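Local structure of hypothetical protein Lmaj011689 (Leishmania major, 1YQF) at residues D75-Y80 with F95-Q100; T105-L110 with R123-A128. The protein is of unknown function but is related in sequence to human p32 and belongs to the MAM33 family of mitochondrial glycoproteins. All blocks are in the same frame, centred on the assembly; numbering follows the deposited sequence.

Both contacts lie in one antiparallel sheet whose strands follow each other in chain order. Going from the N terminus, 75-80 runs out along strand 74-81 and 95-100 comes back along strand 92-99, so contact 1 closes the hairpin of strands 74-81 and 92-99. Contact 2 then closes the hairpin of strands 105-113 and 116-125. The two are in series and neither nests nor crosses. Strands 92-99 and 105-113 are neighbours and join them: V96 O accepts from A108 N, and the hydroxyls of T99 and T105 probably hydrogen-bond. Contact 1 sits inside the sheet, contact 2 at its last strand, next to a second subunit.

Contact 1: D75-Y80 with F95-Q100; sequences DLVVRY and FVYITQ
F95 pairs with R79: F95 N gives to R79 O, and R79 N gives to F95 O at 2.8 Å. The edge of the F95 ring also faces R79 O, with CD1 3.9 Å from it. V96 lies across from V78 on the other face, a non-hydrogen-bonded pair with CG2 atoms 4.3 Å apart. Here V78 packs on L175 of helix 173-202. Y97 N to V77 O, 2.7 Å and nearly straight (172°), is the shortest of the six backbone bonds between the two strands. The Y97 side chain has CG anti to its carbonyl carbon (chi1 -56°), which lays the ring alongside the neighbouring strand. V77 O and R79 CB meet its edge, R79 CB lying 4.0 Å from Y97 CE1. Y97 CE1 lies over one face of the R79 guanidinium, offset toward its rim, with the planes 51° apart. R79 NE is salt-bridged to D66 and NH1 bonds K132 O. I98 and L76 run alongside each other out of the same face, with L76 CD2 3.7 Å from I98 CG1. T99 closes the pairing with two bonds to D75. A water donates to D75 O and bonds T99 OG1, 2.7 Å from each; T99 OG1 also hydrogen-bonds T105 OG1. The contact has an apolar face of L76, V78, V96 and I98, while the other carries an arginine whose charge is met by D66, probably fixing its head beside Y97.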
# COMPACT_ATOMS: atom_id res chain seq x y z
N ASP A 75 7.22 7.88 -27.59
CA ASP A 75 6.81 6.51 -27.28
C ASP A 75 5.67 6.54 -26.27
O ASP A 75 5.87 6.91 -25.12
CB ASP A 75 7.99 5.72 -26.71
CG ASP A 75 9.10 5.53 -27.72
OD1 ASP A 75 8.93 5.65 -28.96
OD2 ASP A 75 10.25 5.23 -27.30
N LEU A 76 4.47 6.16 -26.72
CA LEU A 76 3.29 6.15 -25.85
C LEU A 76 3.03 4.76 -25.29
O LEU A 76 3.19 3.76 -25.99
CB LEU A 76 2.06 6.64 -26.61
CG LEU A 76 2.18 7.98 -27.36
CD1 LEU A 76 0.90 8.25 -28.13
CD2 LEU A 76 2.48 9.12 -26.41
N VAL A 77 2.65 4.70 -24.02
CA VAL A 77 2.25 3.45 -23.39
C VAL A 77 1.03 3.71 -22.50
O VAL A 77 1.06 4.58 -21.65
CB VAL A 77 3.38 2.86 -22.52
CG1 VAL A 77 2.93 1.58 -21.82
CG2 VAL A 77 4.62 2.57 -23.38
N VAL A 78 -0.03 2.94 -22.72
CA VAL A 78 -1.21 2.99 -21.86
C VAL A 78 -1.29 1.65 -21.13
O VAL A 78 -1.53 0.62 -21.75
CB VAL A 78 -2.50 3.23 -22.66
CG1 VAL A 78 -3.71 3.25 -21.72
CG2 VAL A 78 -2.41 4.53 -23.45
N ARG A 79 -1.07 1.69 -19.83
CA ARG A 79 -0.98 0.48 -19.02
C ARG A 79 -2.21 0.31 -18.15
O ARG A 79 -2.70 1.26 -17.55
CB ARG A 79 0.27 0.56 -18.14
CG ARG A 79 0.43 -0.59 -17.16
CD ARG A 79 1.79 -0.63 -16.51
NE ARG A 79 2.86 -0.88 -17.47
CZ ARG A 79 4.16 -0.67 -17.24
NH1 ARG A 79 4.55 -0.21 -16.06
NH2 ARG A 79 5.06 -0.93 -18.17
N TYR A 80 -2.71 -0.91 -18.08
CA TYR A 80 -3.85 -1.24 -17.24
C TYR A 80 -3.80 -2.68 -16.78
O TYR A 80 -3.03 -3.48 -17.31
CB TYR A 80 -5.16 -1.00 -18.00
CG TYR A 80 -5.31 -1.86 -19.23
CD1 TYR A 80 -4.62 -1.55 -20.40
CD2 TYR A 80 -6.14 -2.98 -19.23
CE1 TYR A 80 -4.75 -2.34 -21.53
CE2 TYR A 80 -6.27 -3.77 -20.36
CZ TYR A 80 -5.58 -3.44 -21.51
OH TYR A 80 -5.70 -4.22 -22.64
N PHE A 95 -2.68 4.06 -16.70
CA PHE A 95 -1.48 4.86 -16.54
C PHE A 95 -0.91 5.12 -17.92
O PHE A 95 -0.51 4.19 -18.61
CB PHE A 95 -0.50 4.14 -15.62
CG PHE A 95 -1.08 3.84 -14.28
CD1 PHE A 95 -1.81 2.67 -14.07
CD2 PHE A 95 -0.97 4.75 -13.24
CE1 PHE A 95 -2.39 2.40 -12.84
CE2 PHE A 95 -1.55 4.49 -12.01
CZ PHE A 95 -2.26 3.31 -11.81
N VAL A 96 -0.93 6.39 -18.32
CA VAL A 96 -0.47 6.80 -19.65
C VAL A 96 0.95 7.34 -19.54
O VAL A 96 1.20 8.27 -18.80
CB VAL A 96 -1.38 7.89 -20.24
CG1 VAL A 96 -0.94 8.26 -21.65
CG2 VAL A 96 -2.83 7.43 -20.25
N TYR A 97 1.87 6.75 -20.29
CA TYR A 97 3.26 7.19 -20.31
C TYR A 97 3.60 7.80 -21.66
O TYR A 97 3.31 7.23 -22.70
CB TYR A 97 4.21 6.03 -19.99
CG TYR A 97 3.90 5.35 -18.68
CD1 TYR A 97 2.96 4.32 -18.61
CD2 TYR A 97 4.55 5.71 -17.50
CE1 TYR A 97 2.66 3.68 -17.41
CE2 TYR A 97 4.26 5.08 -16.29
CZ TYR A 97 3.31 4.06 -16.26
OH TYR A 97 3.02 3.42 -15.08
N ILE A 98 4.22 8.98 -21.64
CA ILE A 98 4.66 9.66 -22.85
C ILE A 98 6.15 9.90 -22.68
O ILE A 98 6.57 10.72 -21.87
CB ILE A 98 3.90 11.00 -23.03
CG1 ILE A 98 2.39 10.76 -23.06
CG2 ILE A 98 4.35 11.71 -24.31
CD1 ILE A 98 1.55 12.01 -23.26
N THR A 99 6.95 9.16 -23.45
CA THR A 99 8.40 9.23 -23.33
C THR A 99 9.02 9.96 -24.52
O THR A 99 8.79 9.60 -25.68
CB THR A 99 8.98 7.80 -23.22
OG1 THR A 99 8.59 7.22 -21.97
CG2 THR A 99 10.52 7.82 -23.16
N GLN A 100 9.81 10.98 -24.23
CA GLN A 100 10.51 11.75 -25.25
C GLN A 100 11.75 11.01 -25.72
O GLN A 100 12.14 9.99 -25.15
CB GLN A 100 10.92 13.12 -24.70
CG GLN A 100 9.77 13.98 -24.17
CD GLN A 100 8.80 14.45 -25.26
OE1 GLN A 100 9.12 14.40 -26.45
NE2 GLN A 100 7.63 14.91 -24.85
O HOH W 1 6.34 5.85 -22.66

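Contact 2: T105-L110 with R123-A128; sequences TMQADL and RFYDEA
M106 has CG anti to the backbone N and a chain that bends back at chi3 (-77°), and this brings its methyl end to the F124 ring. M106 CB lies 3.4 Å from F124 CE1, and CE reaches CE1 and CZ. The sulfur stands obliquely off the ring, 5.3 Å from M106 SD to the F124 centroid, a Met-aromatic contact. Q107 starts the same way. An extended chain beyond CG carries the Q107 amide out alongside Y125 and R123. The amide plane is 24° from the Y125 ring, and Q107 CB meets that ring at its edge. Y125 OH appears to donate to Q107 OE1, but this bond is less sure, because the hydroxyl is modelled too close to R123. On the other side of the amide, Q107 NE2 gives a straight bond of 2.9 Å (170°) to D109 OD1. It lies in the amide plane and uses the syn lone pair of the carboxylate. R123 runs beside Q107, its CG 3.9 Å from Q107 CB, and its NH2 bonds R142 O.

The backbones pair antiparallel. T105 and Y125 exchange two bonds, and so do Q107 and R123; Q107 N to R123 O is 2.8 Å. Past the strand, A128 opens helix 128-132 with E127 as its N-cap residue, and A128 CA packs 3.5 Å from T105 OG1. That hydroxyl is bonded to T99 OG1 and G103 O.

The two faces differ in chemistry. M106 and F124 make an apolar surface that meets F201 of the second subunit. F201 and W194 of that subunit both meet the F124 ring, so this face belongs to the subunit interface. On the Q107 face, the D109 carboxylate fixes the amide's rotation, leaving OE1 turned toward Y125.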
# COMPACT_ATOMS: atom_id res chain seq x y z
N THR A 105 9.88 11.45 -19.23
CA THR A 105 8.59 10.76 -19.35
C THR A 105 7.48 11.38 -18.50
O THR A 105 7.63 11.55 -17.30
CB THR A 105 8.75 9.27 -18.94
OG1 THR A 105 9.58 8.58 -19.89
CG2 THR A 105 7.41 8.55 -19.02
N MET A 106 6.35 11.67 -19.14
CA MET A 106 5.16 12.10 -18.43
C MET A 106 4.32 10.88 -18.09
O MET A 106 4.15 9.99 -18.91
CB MET A 106 4.32 13.03 -19.30
CG MET A 106 3.07 13.57 -18.59
SD MET A 106 1.84 14.23 -19.71
CE MET A 106 2.57 15.77 -20.13
N GLN A 107 3.77 10.87 -16.88
CA GLN A 107 2.82 9.85 -16.46
C GLN A 107 1.50 10.53 -16.12
O GLN A 107 1.46 11.40 -15.26
CB GLN A 107 3.35 9.09 -15.25
CG GLN A 107 2.45 7.94 -14.79
CD GLN A 107 2.85 7.37 -13.44
OE1 GLN A 107 4.03 7.07 -13.20
NE2 GLN A 107 1.88 7.21 -12.56
N ALA A 108 0.42 10.13 -16.79
CA ALA A 108 -0.91 10.64 -16.48
C ALA A 108 -1.77 9.50 -15.96
O ALA A 108 -1.92 8.48 -16.63
CB ALA A 108 -1.54 11.26 -17.72
N ASP A 109 -2.32 9.67 -14.76
CA ASP A 109 -3.24 8.69 -14.19
C ASP A 109 -4.66 9.12 -14.48
O ASP A 109 -5.06 10.22 -14.12
CB ASP A 109 -3.05 8.59 -12.68
CG ASP A 109 -1.66 8.18 -12.28
OD1 ASP A 109 -0.74 8.24 -13.13
OD2 ASP A 109 -1.39 7.78 -11.13
N LEU A 110 -5.42 8.25 -15.13
CA LEU A 110 -6.82 8.54 -15.39
C LEU A 110 -7.70 7.37 -14.98
O LEU A 110 -7.25 6.24 -14.91
CB LEU A 110 -7.05 8.86 -16.87
CG LEU A 110 -6.13 9.90 -17.51
CD1 LEU A 110 -4.90 9.23 -18.08
CD2 LEU A 110 -6.84 10.68 -18.59
N ARG A 123 2.60 13.72 -13.59
CA ARG A 123 3.94 13.83 -13.02
C ARG A 123 4.99 13.48 -14.07
O ARG A 123 4.67 12.89 -15.09
CB ARG A 123 4.05 12.87 -11.84
CG ARG A 123 3.98 11.41 -12.24
CD ARG A 123 3.96 10.48 -11.08
NE ARG A 123 5.21 10.56 -10.33
CZ ARG A 123 5.49 9.84 -9.25
NH1 ARG A 123 4.62 8.96 -8.78
NH2 ARG A 123 6.67 9.99 -8.66
N PHE A 124 6.24 13.84 -13.81
CA PHE A 124 7.33 13.61 -14.76
C PHE A 124 8.50 12.87 -14.12
O PHE A 124 8.68 12.92 -12.91
CB PHE A 124 7.83 14.93 -15.32
CG PHE A 124 6.82 15.66 -16.15
CD1 PHE A 124 6.59 15.29 -17.47
CD2 PHE A 124 6.11 16.73 -15.62
CE1 PHE A 124 5.67 15.97 -18.24
CE2 PHE A 124 5.19 17.41 -16.39
CZ PHE A 124 4.97 17.03 -17.70
N TYR A 125 9.27 12.19 -14.97
CA TYR A 125 10.48 11.47 -14.57
C TYR A 125 11.59 11.75 -15.58
O TYR A 125 11.32 11.89 -16.77
CB TYR A 125 10.24 9.96 -14.54
CG TYR A 125 9.09 9.47 -13.69
CD1 TYR A 125 9.27 9.14 -12.35
CD2 TYR A 125 7.83 9.29 -14.25
CE1 TYR A 125 8.21 8.67 -11.58
CE2 TYR A 125 6.77 8.81 -13.49
CZ TYR A 125 6.97 8.50 -12.16
OH TYR A 125 5.91 8.03 -11.41
N ASP A 126 12.84 11.79 -15.12
CA ASP A 126 13.97 12.05 -16.01
C ASP A 126 14.21 10.90 -16.99
O ASP A 126 14.66 11.14 -18.11
CB ASP A 126 15.25 12.32 -15.21
CG ASP A 126 15.21 13.64 -14.47
OD1 ASP A 126 14.53 14.62 -14.85
OD2 ASP A 126 15.89 13.76 -13.43
N GLU A 127 13.91 9.67 -16.57
CA GLU A 127 14.15 8.50 -17.41
C GLU A 127 12.96 7.53 -17.46
O GLU A 127 12.22 7.37 -16.49
CB GLU A 127 15.42 7.77 -16.96
CG GLU A 127 15.38 7.21 -15.55
CD GLU A 127 16.71 6.60 -15.13
OE1 GLU A 127 17.73 7.32 -15.17
OE2 GLU A 127 16.73 5.40 -14.76
N ALA A 128 12.82 6.90 -18.63
CA ALA A 128 11.73 5.96 -18.91
C ALA A 128 11.65 4.77 -17.95
O ALA A 128 10.56 4.40 -17.53
CB ALA A 128 11.85 5.46 -20.35